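Local structure of computationally designed four-helix bundle protein (Synthetic construct, 3U3B) at residues R44-M49 / H66-L71; I52-T55 / V61-V64; E28-P33 / D85-V90; Q20-D25 / K92-V97. The protein is of unknown function, being a hyperthermostable four-helix bundle whose hydrophobic core was completely redesigned by computation with a flexible backbone. All coordinates share one frame; numbering follows the deposited sequence.

Contact 1: R44-M49 / H66-L71; sequences RLVHTM and HTIMNL
Met69 lays its chain over Val46, and the two side chains lie antiparallel, side by side. The closest pair is Val46 CG1 and Met69 CG at 3.4 Å, tighter than usual for two carbons. Val46 CG1 is anti to the backbone N (chi1 174°), which carries this methyl across to helix 59-76. The other methyl, Val46 CG2, meets Ile68 CG2 at 4.2 Å. Met69 then bends at its last torsion (chi3 54°) and turns its methyl to His47. Met69 CE comes to the edge of the imidazole, near the ring plane, 3.5 Å from His47 CD2. Met69 SD lies 5.5 Å from the centroid of the His47 ring in an oblique sulfur-aromatic contact. With Met69 cut back to an alanine, Val46 is likely to lose its cover and the His47 edge its methyl neighbour. Val46 and Ile68 are buried, whereas His47 stands exposed at the border. The local helix axes run antiparallel at 156° and approach to 9.6 Å. Tyr43 and Lys50, on the same helix as Val46, also touch Met69. Leu45 and Met49 face helix 3-30, and Ile68 touches Lys93 of helix 84-102.

Contact 2: I52-T55 / V61-V64; sequences ITET and VAKV
Thr53 OG1 is held within its own helix by a hydrogen bond with Lys50 O and a weak one with Met49 O. The same oxygen faces helix 59-76, where it packs against Ala62 CB at 3.5 Å. Thr53 OG1 also lies 3.7 Å from Ala62 CA. Its first torsion (chi1 55°) sets the hydroxyl between the backbone N and the carbonyl carbon, within range of the carbonyls one turn back. That rotation leaves the methyl for the neighbouring helix. Thr53 CG2 meets Val61 CG1 at 3.8 Å, and the Thr53 and Val61 side chains are set roughly perpendicular. The hydroxyl is buried, and the bonds to its own helix satisfy it.

The two segments belong to a helical hairpin: helix 36-56 ends, a short turn follows, and helix 59-76 starts back. The small Ala62 is consistent with the close approach here, with CA atoms of Thr53 and Ala62 5.7 Å apart. Losing the hydroxyl and methyl of Thr53 to an alanine would probably leave Val61 CG1 without its methyl partner and Lys50 O without the hydroxyl.

Glu54 covers the outer side of Ala62. Its chain bends at chi2 (-59°), which brings the carboxylate over the hairpin. Glu54 OE2 lies 3.9 Å from Ala62 CB. The charge of Glu54 is paired in a salt bridge with Lys50 of the same helix. On the inner side, Val61 also touches Val97 and Glu100 of helix 84-102.

Contact 3: E28-P33 / D85-V90; sequences EVEKNP and DLIDKV
Ile87 packs against Pro33 with one branch and against Glu30 with the other. The closer side is the apolar one, near the loop. Here Ile87 CD1 meets Pro33 CB at 4.1 Å, a normal van der Waals distance. CG1 of Ile87 is anti to the carbonyl carbon (chi1 -62°), while CG2 is anti to the backbone N. The two branches therefore reach different partners. Ile87 is buried, and Trp39 of helix 36-56 also touches it.

The solvent side is looser. Ile87 CG2 comes no nearer than 4.4 Å to Glu30 CG, so it is the aliphatic base of Glu30 that takes part. The carboxylate of Glu30 extends past Ile87, and its charge is matched by Lys91 in a salt bridge. Asp88 is exposed on this side. Asp88 OD1 stays 6.6 Å from Glu30 OE2, two like charges that are not in contact.

Pro33 O accepts a hydrogen bond from Trp39 NE1, which ties the loop to helix 36-56. The arrangement is that of a four-helix bundle end, where a connecting loop packs on the first turns of the last helix.

Contact 4: Q20-D25 / K92-V97; sequences QNVNDD and KKLDMV
Two helical segments, 20-25 and 92-97, face each other with the CA atoms of Asn23 and Leu94 8.2 Å apart. This is the nearest CA pair between them. Leu94 is the side chain of 92-97 that touches 20-25, through CD2. Its CB points toward helix 3-30, and CG is anti to the backbone N (chi1 -158°), which lets CD2 reach Val22 and Asn23. Leu94 CD2 meets Val22 CG1 at 3.6 Å on the core side. On the outer side it lies against the amide of Asn23, with Asn23 OD1 at 3.1 Å. That oxygen-to-methyl approach is close packing and not a hydrogen bond. The Asn23 and Leu94 side chains lie alongside, pointing opposite ways.

The other end of the amide is bridged by water. Asn23 ND2 donates to the water at 3.0 Å, and the water donates to Asp95 OD1 at 3.0 Å. A polar link thus spans the two helices beside the buried leucine. Ile26 of helix 3-30 also touches Leu94, and Leu45 of helix 36-56 touches Val22. Buried Val22 and Leu94 beside a hydrated Asn23-Asp95 border fit the layered interior of a four-helix bundle, here between its first and last helices.

Overall arrangement
The four contacts join two helix pairs of a single bundle. Contacts 1 and 2 both link helix 36-56 to helix 59-76, and their centres are about 10 Å apart. Contacts 3 and 4 both link helix 3-30 to helix 84-102, with centres about 11 Å apart. The pairs meet through side-chain packing. Between contacts 1 and 4, Leu45 CB lies 3.6 Å from Val22 CG2. Val64 CG1 of contact 2 lies 3.5 Å from Val97 CG2 of contact 4. In one of its two conformers, Leu71 of contact 1 brings CD2 to 3.5 Å from Val90 CG2 of contact 3. Contacts 2 and 3 do not touch; their centres are about 23 Å apart, on opposite sides of the chain's centre.

Contact 1: R44-M49 / H66-L71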
# COMPACT_ATOMS: atom_id res chain seq x y z
N ARG A 44 5.55 6.17 -2.23
CA ARG A 44 5.57 6.10 -3.71
C ARG A 44 5.06 4.76 -4.28
O ARG A 44 4.45 4.73 -5.35
CB ARG A 44 6.94 6.51 -4.30
CG ARG A 44 7.23 8.02 -4.18
CD ARG A 44 8.56 8.46 -4.81
NE ARG A 44 9.70 7.84 -4.12
CZ ARG A 44 10.49 8.42 -3.22
NH1 ARG A 44 10.33 9.69 -2.88
NH2 ARG A 44 11.47 7.72 -2.69
N LEU A 45 5.29 3.66 -3.56
CA LEU A 45 4.75 2.36 -3.92
C LEU A 45 3.23 2.37 -3.83
O LEU A 45 2.55 1.91 -4.77
CB LEU A 45 5.33 1.25 -3.03
CG LEU A 45 6.76 0.85 -3.36
CD1 LEU A 45 7.37 0.06 -2.19
CD2 LEU A 45 6.85 0.05 -4.66
N VAL A 46 2.70 2.90 -2.73
CA VAL A 46 1.26 2.96 -2.54
C VAL A 46 0.59 3.86 -3.59
O VAL A 46 -0.50 3.55 -4.10
CB VAL A 46 0.92 3.41 -1.12
CG1 VAL A 46 -0.57 3.60 -0.93
CG2 VAL A 46 1.44 2.39 -0.10
N HIS A 47 1.25 4.98 -3.93
CA HIS A 47 0.76 5.90 -4.96
C HIS A 47 0.67 5.21 -6.32
O HIS A 47 -0.25 5.47 -7.12
CB HIS A 47 1.71 7.10 -5.03
CG HIS A 47 1.19 8.26 -5.81
ND1 HIS A 47 1.45 8.44 -7.15
CD2 HIS A 47 0.44 9.33 -5.44
CE1 HIS A 47 0.87 9.54 -7.58
NE2 HIS A 47 0.26 10.10 -6.56
N THR A 48 1.65 4.36 -6.59
CA THR A 48 1.70 3.56 -7.81
C THR A 48 0.52 2.57 -7.86
O THR A 48 -0.17 2.43 -8.88
CB THR A 48 3.05 2.82 -7.90
OG1 THR A 48 4.11 3.77 -8.02
CG2 THR A 48 3.10 1.89 -9.08
N MET A 49 0.28 1.89 -6.75
CA MET A 49 -0.86 0.96 -6.64
C MET A 49 -2.19 1.67 -6.83
O MET A 49 -3.10 1.13 -7.47
CB MET A 49 -0.84 0.31 -5.27
CG MET A 49 0.35 -0.59 -5.05
SD MET A 49 0.08 -1.59 -3.54
CE MET A 49 0.38 -0.45 -2.21
N HIS A 66 -5.87 5.10 -0.56
CA HIS A 66 -5.92 6.53 -0.33
C HIS A 66 -5.77 6.82 1.16
O HIS A 66 -5.06 7.76 1.55
CB HIS A 66 -7.24 7.09 -0.83
CG HIS A 66 -7.39 8.56 -0.60
ND1 HIS A 66 -6.52 9.48 -1.14
CD2 HIS A 66 -8.30 9.26 0.12
CE1 HIS A 66 -6.90 10.70 -0.77
NE2 HIS A 66 -7.97 10.59 -0.01
N THR A 67 -6.42 6.01 1.98
CA THR A 67 -6.31 6.17 3.43
C THR A 67 -4.88 5.95 3.92
O THR A 67 -4.40 6.69 4.79
CB THR A 67 -7.24 5.20 4.18
OG1 THR A 67 -8.61 5.47 3.83
CG2 THR A 67 -7.08 5.40 5.65
N ILE A 68 -4.19 4.95 3.37
CA ILE A 68 -2.81 4.71 3.75
C ILE A 68 -1.91 5.90 3.35
O ILE A 68 -1.07 6.32 4.13
CB ILE A 68 -2.28 3.40 3.14
CG1 ILE A 68 -3.06 2.19 3.70
CG2 ILE A 68 -0.79 3.28 3.37
CD1 ILE A 68 -2.93 0.94 2.82
N MET A 69 -2.08 6.43 2.14
CA MET A 69 -1.30 7.57 1.71
C MET A 69 -1.51 8.77 2.63
O MET A 69 -0.55 9.48 2.97
CB MET A 69 -1.65 7.95 0.26
CG MET A 69 -1.22 6.91 -0.72
SD MET A 69 -2.04 7.14 -2.33
CE MET A 69 -1.58 8.84 -2.64
N ASN A 70 -2.74 9.00 3.05
CA ASN A 70 -2.98 10.10 3.98
C ASN A 70 -2.16 9.95 5.25
O ASN A 70 -1.55 10.92 5.71
CB ASN A 70 -4.46 10.23 4.34
CG ASN A 70 -5.29 10.77 3.20
OD1 ASN A 70 -4.77 11.31 2.22
ND2 ASN A 70 -6.61 10.65 3.33
N LEU A 71 -2.15 8.74 5.82
CA LEU A 71 -1.41 8.49 7.05
C LEU A 71 0.09 8.63 6.83
O LEU A 71 0.78 9.30 7.60
CB LEU A 71 -1.73 7.09 7.59
CG LEU A 71 -1.30 6.80 9.03
CD1 LEU A 71 -1.94 7.77 10.02
CD2 LEU A 71 -1.66 5.37 9.38

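Contact 2: I52-T55 / V61-V64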
# COMPACT_ATOMS: atom_id res chain seq x y z
N ILE A 52 -2.95 2.34 -10.43
CA ILE A 52 -3.42 1.10 -11.08
C ILE A 52 -4.87 0.78 -10.73
O ILE A 52 -5.69 0.47 -11.62
CB ILE A 52 -2.52 -0.09 -10.74
CG1 ILE A 52 -1.13 0.11 -11.34
CG2 ILE A 52 -3.15 -1.44 -11.21
CD1 ILE A 52 -0.10 -0.76 -10.75
N THR A 53 -5.22 0.86 -9.44
CA THR A 53 -6.58 0.51 -9.02
C THR A 53 -7.61 1.46 -9.61
O THR A 53 -8.74 1.05 -9.92
CB THR A 53 -6.73 0.49 -7.50
OG1 THR A 53 -6.32 1.76 -6.96
CG2 THR A 53 -5.91 -0.60 -6.94
N GLU A 54 -7.22 2.72 -9.81
CA GLU A 54 -8.13 3.68 -10.41
C GLU A 54 -8.37 3.32 -11.87
O GLU A 54 -9.49 3.40 -12.37
CB GLU A 54 -7.59 5.11 -10.34
CG GLU A 54 -7.60 5.75 -8.95
CD GLU A 54 -8.99 5.83 -8.33
OE1 GLU A 54 -9.95 5.24 -8.87
OE2 GLU A 54 -9.13 6.49 -7.27
N THR A 55 -7.30 2.94 -12.56
CA THR A 55 -7.42 2.53 -13.94
C THR A 55 -8.37 1.34 -14.06
O THR A 55 -9.18 1.27 -14.98
CB THR A 55 -6.05 2.18 -14.53
OG1 THR A 55 -5.19 3.33 -14.47
CG2 THR A 55 -6.18 1.74 -15.98
N VAL A 61 -10.60 -0.93 -3.20
CA VAL A 61 -9.18 -1.00 -2.89
C VAL A 61 -8.55 0.40 -2.87
O VAL A 61 -7.82 0.76 -1.96
CB VAL A 61 -8.45 -1.89 -3.90
CG1 VAL A 61 -6.98 -1.95 -3.56
CG2 VAL A 61 -9.06 -3.30 -3.92
N ALA A 62 -8.86 1.18 -3.90
CA ALA A 62 -8.39 2.55 -4.03
C ALA A 62 -8.67 3.37 -2.79
O ALA A 62 -7.82 4.16 -2.36
CB ALA A 62 -9.03 3.20 -5.23
N LYS A 63 -9.84 3.18 -2.19
CA LYS A 63 -10.21 3.97 -1.02
C LYS A 63 -9.34 3.61 0.19
O LYS A 63 -9.02 4.49 0.99
CB LYS A 63 -11.68 3.78 -0.65
CG LYS A 63 -12.67 4.20 -1.72
CD LYS A 63 -12.71 5.71 -1.97
CE LYS A 63 -13.75 6.04 -3.03
NZ LYS A 63 -15.13 5.68 -2.59
N VAL A 64 -8.96 2.34 0.33
CA VAL A 64 -8.03 1.94 1.38
C VAL A 64 -6.62 2.46 1.10
O VAL A 64 -5.97 2.98 2.00
CB VAL A 64 -8.02 0.41 1.60
CG1 VAL A 64 -7.11 0.06 2.81
CG2 VAL A 64 -9.44 -0.08 1.86

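Contact 3: E28-P33 / D85-V90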
# COMPACT_ATOMS: atom_id res chain seq x y z
N GLU A 28 11.46 -3.39 7.48
CA GLU A 28 12.70 -2.64 7.73
C GLU A 28 12.45 -1.39 8.56
O GLU A 28 13.25 -1.06 9.44
CB GLU A 28 13.41 -2.22 6.43
CG GLU A 28 14.04 -3.35 5.59
CD GLU A 28 14.61 -4.50 6.43
OE1 GLU A 28 15.37 -4.23 7.39
OE2 GLU A 28 14.28 -5.68 6.14
N VAL A 29 11.38 -0.65 8.25
CA VAL A 29 11.11 0.61 8.97
C VAL A 29 10.67 0.33 10.42
O VAL A 29 10.81 1.19 11.31
CB VAL A 29 10.11 1.52 8.21
CG1 VAL A 29 8.67 1.12 8.48
CG2 VAL A 29 10.38 3.00 8.56
N GLU A 30 10.19 -0.87 10.66
CA GLU A 30 9.84 -1.31 11.99
C GLU A 30 11.03 -1.26 12.92
O GLU A 30 10.87 -0.98 14.10
CB GLU A 30 9.39 -2.74 11.92
CG GLU A 30 7.94 -2.92 11.85
CD GLU A 30 7.64 -4.37 11.59
OE1 GLU A 30 8.34 -5.21 12.18
OE2 GLU A 30 6.72 -4.67 10.80
N LYS A 31 12.21 -1.57 12.39
CA LYS A 31 13.44 -1.62 13.18
C LYS A 31 13.96 -0.22 13.53
O LYS A 31 14.76 -0.06 14.46
CB LYS A 31 14.52 -2.36 12.40
CG LYS A 31 14.11 -3.76 12.00
CD LYS A 31 15.18 -4.42 11.15
CE LYS A 31 14.65 -5.71 10.51
NZ LYS A 31 15.67 -6.38 9.66
N ASN A 32 13.51 0.77 12.76
CA ASN A 32 13.94 2.17 12.91
C ASN A 32 12.88 3.12 12.36
O ASN A 32 12.99 3.61 11.24
CB ASN A 32 15.26 2.39 12.18
CG ASN A 32 15.77 3.82 12.33
OD1 ASN A 32 15.49 4.49 13.33
ND2 ASN A 32 16.48 4.30 11.31
N PRO A 33 11.82 3.37 13.14
CA PRO A 33 10.59 3.99 12.65
C PRO A 33 10.75 5.38 12.07
O PRO A 33 9.90 5.84 11.29
CB PRO A 33 9.72 4.06 13.91
CG PRO A 33 10.16 2.90 14.72
CD PRO A 33 11.64 2.77 14.48
N ASP A 85 2.13 1.91 17.16
CA ASP A 85 0.70 1.82 16.91
C ASP A 85 0.30 2.41 15.56
O ASP A 85 -0.62 1.93 14.90
CB ASP A 85 -0.11 2.48 18.04
CG ASP A 85 -0.12 1.66 19.31
OD1 ASP A 85 0.14 0.44 19.21
OD2 ASP A 85 -0.39 2.22 20.40
N LEU A 86 0.98 3.47 15.16
CA LEU A 86 0.74 4.07 13.86
C LEU A 86 1.16 3.09 12.76
O LEU A 86 0.49 2.97 11.73
CB LEU A 86 1.51 5.38 13.75
CG LEU A 86 1.39 6.10 12.42
CD1 LEU A 86 -0.07 6.35 12.08
CD2 LEU A 86 2.17 7.40 12.47
N ILE A 87 2.27 2.40 13.00
CA ILE A 87 2.75 1.41 12.04
C ILE A 87 1.75 0.25 11.98
O ILE A 87 1.45 -0.27 10.90
CB ILE A 87 4.15 0.89 12.37
CG1 ILE A 87 5.14 2.05 12.32
CG2 ILE A 87 4.56 -0.19 11.38
CD1 ILE A 87 6.51 1.70 12.76
N ASP A 88 1.18 -0.10 13.13
CA ASP A 88 0.18 -1.16 13.16
C ASP A 88 -1.06 -0.79 12.35
O ASP A 88 -1.68 -1.66 11.73
CB ASP A 88 -0.20 -1.51 14.59
CG ASP A 88 0.92 -2.22 15.33
OD1 ASP A 88 1.74 -2.90 14.67
OD2 ASP A 88 0.97 -2.11 16.58
N LYS A 89 -1.46 0.47 12.36
CA LYS A 89 -2.67 0.82 11.61
C LYS A 89 -2.41 0.75 10.11
O LYS A 89 -3.28 0.34 9.34
CB LYS A 89 -3.18 2.21 12.00
CG LYS A 89 -4.64 2.43 11.58
CD LYS A 89 -4.91 3.91 11.43
CE LYS A 89 -6.36 4.29 11.71
NZ LYS A 89 -6.52 5.78 11.59
N VAL A 90 -1.21 1.14 9.70
CA VAL A 90 -0.76 0.94 8.32
C VAL A 90 -0.76 -0.55 7.92
O VAL A 90 -1.26 -0.92 6.85
CB VAL A 90 0.67 1.48 8.12
CG1 VAL A 90 1.15 1.16 6.71
CG2 VAL A 90 0.70 2.97 8.35

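Contact 4: Q20-D25 / K92-V97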
# COMPACT_ATOMS: atom_id res chain seq x y z
N GLN A 20 3.73 -6.83 -1.57
CA GLN A 20 4.83 -7.52 -0.95
C GLN A 20 6.05 -6.57 -0.78
O GLN A 20 6.74 -6.63 0.23
CB GLN A 20 5.22 -8.75 -1.76
CG GLN A 20 6.27 -9.59 -1.06
CD GLN A 20 5.84 -9.97 0.36
OE1 GLN A 20 4.80 -10.60 0.54
NE2 GLN A 20 6.62 -9.57 1.35
N ASN A 21 6.31 -5.73 -1.78
CA ASN A 21 7.37 -4.72 -1.71
C ASN A 21 7.14 -3.76 -0.53
O ASN A 21 8.08 -3.43 0.21
CB ASN A 21 7.45 -3.90 -3.01
CG ASN A 21 8.01 -4.69 -4.19
OD1 ASN A 21 8.78 -5.63 -4.03
ND2 ASN A 21 7.64 -4.26 -5.40
N VAL A 22 5.90 -3.31 -0.35
CA VAL A 22 5.55 -2.45 0.79
C VAL A 22 5.72 -3.20 2.13
O VAL A 22 6.28 -2.66 3.10
CB VAL A 22 4.11 -1.84 0.69
CG1 VAL A 22 3.75 -1.14 1.96
CG2 VAL A 22 4.03 -0.84 -0.47
N ASN A 23 5.30 -4.45 2.18
CA ASN A 23 5.47 -5.24 3.38
C ASN A 23 6.93 -5.46 3.73
O ASN A 23 7.31 -5.45 4.92
CB ASN A 23 4.75 -6.57 3.24
CG ASN A 23 3.32 -6.46 3.63
OD1 ASN A 23 2.99 -5.74 4.57
ND2 ASN A 23 2.44 -7.14 2.91
N ASP A 24 7.75 -5.66 2.71
CA ASP A 24 9.20 -5.83 2.89
C ASP A 24 9.82 -4.53 3.44
O ASP A 24 10.66 -4.58 4.33
CB ASP A 24 9.85 -6.26 1.58
CG ASP A 24 9.58 -7.75 1.22
OD1 ASP A 24 9.36 -8.60 2.11
OD2 ASP A 24 9.54 -8.06 0.02
N ASP A 25 9.37 -3.38 2.94
CA ASP A 25 9.86 -2.09 3.48
C ASP A 25 9.33 -1.78 4.88
O ASP A 25 10.05 -1.21 5.71
CB ASP A 25 9.55 -0.94 2.52
CG ASP A 25 10.48 -0.92 1.32
OD1 ASP A 25 11.51 -1.63 1.32
OD2 ASP A 25 10.18 -0.16 0.36
N LYS A 92 -2.47 -2.95 9.29
CA LYS A 92 -3.83 -3.41 9.29
C LYS A 92 -4.57 -3.05 7.98
O LYS A 92 -5.34 -3.84 7.43
CB LYS A 92 -4.57 -2.82 10.46
CG LYS A 92 -6.01 -3.20 10.47
CD LYS A 92 -6.69 -2.59 11.65
CE LYS A 92 -8.19 -2.72 11.54
NZ LYS A 92 -8.86 -1.76 12.45
N LYS A 93 -4.33 -1.84 7.48
CA LYS A 93 -4.93 -1.44 6.22
C LYS A 93 -4.35 -2.16 5.03
O LYS A 93 -5.04 -2.43 4.08
CB LYS A 93 -4.76 0.06 5.99
CG LYS A 93 -5.70 0.88 6.80
CD LYS A 93 -5.48 2.35 6.54
CE LYS A 93 -6.16 3.17 7.64
NZ LYS A 93 -7.53 2.62 7.94
N LEU A 94 -3.05 -2.41 5.06
CA LEU A 94 -2.42 -3.10 3.97
C LEU A 94 -3.00 -4.52 3.86
O LEU A 94 -3.16 -5.06 2.78
CB LEU A 94 -0.92 -3.14 4.17
CG LEU A 94 -0.13 -3.36 2.88
CD1 LEU A 94 -0.40 -2.24 1.86
CD2 LEU A 94 1.36 -3.48 3.20
N ASP A 95 -3.28 -5.13 5.01
CA ASP A 95 -3.90 -6.45 5.02
C ASP A 95 -5.32 -6.40 4.48
O ASP A 95 -5.77 -7.31 3.81
CB ASP A 95 -3.88 -7.01 6.43
CG ASP A 95 -2.48 -7.35 6.90
OD1 ASP A 95 -1.56 -7.45 6.05
OD2 ASP A 95 -2.30 -7.52 8.14
N MET A 96 -6.04 -5.32 4.77
CA MET A 96 -7.34 -5.08 4.17
C MET A 96 -7.21 -5.03 2.65
O MET A 96 -8.02 -5.61 1.94
CB MET A 96 -7.96 -3.78 4.71
CG MET A 96 -8.50 -3.91 6.13
SD MET A 96 -8.74 -2.33 7.00
CE MET A 96 -9.67 -1.40 5.77
N VAL A 97 -6.18 -4.33 2.17
CA VAL A 97 -5.96 -4.20 0.73
C VAL A 97 -5.73 -5.57 0.13
O VAL A 97 -6.27 -5.89 -0.92
CB VAL A 97 -4.74 -3.30 0.39
CG1 VAL A 97 -4.39 -3.40 -1.09
CG2 VAL A 97 -5.01 -1.87 0.77
O HOH W 1 -0.55 -7.54 3.25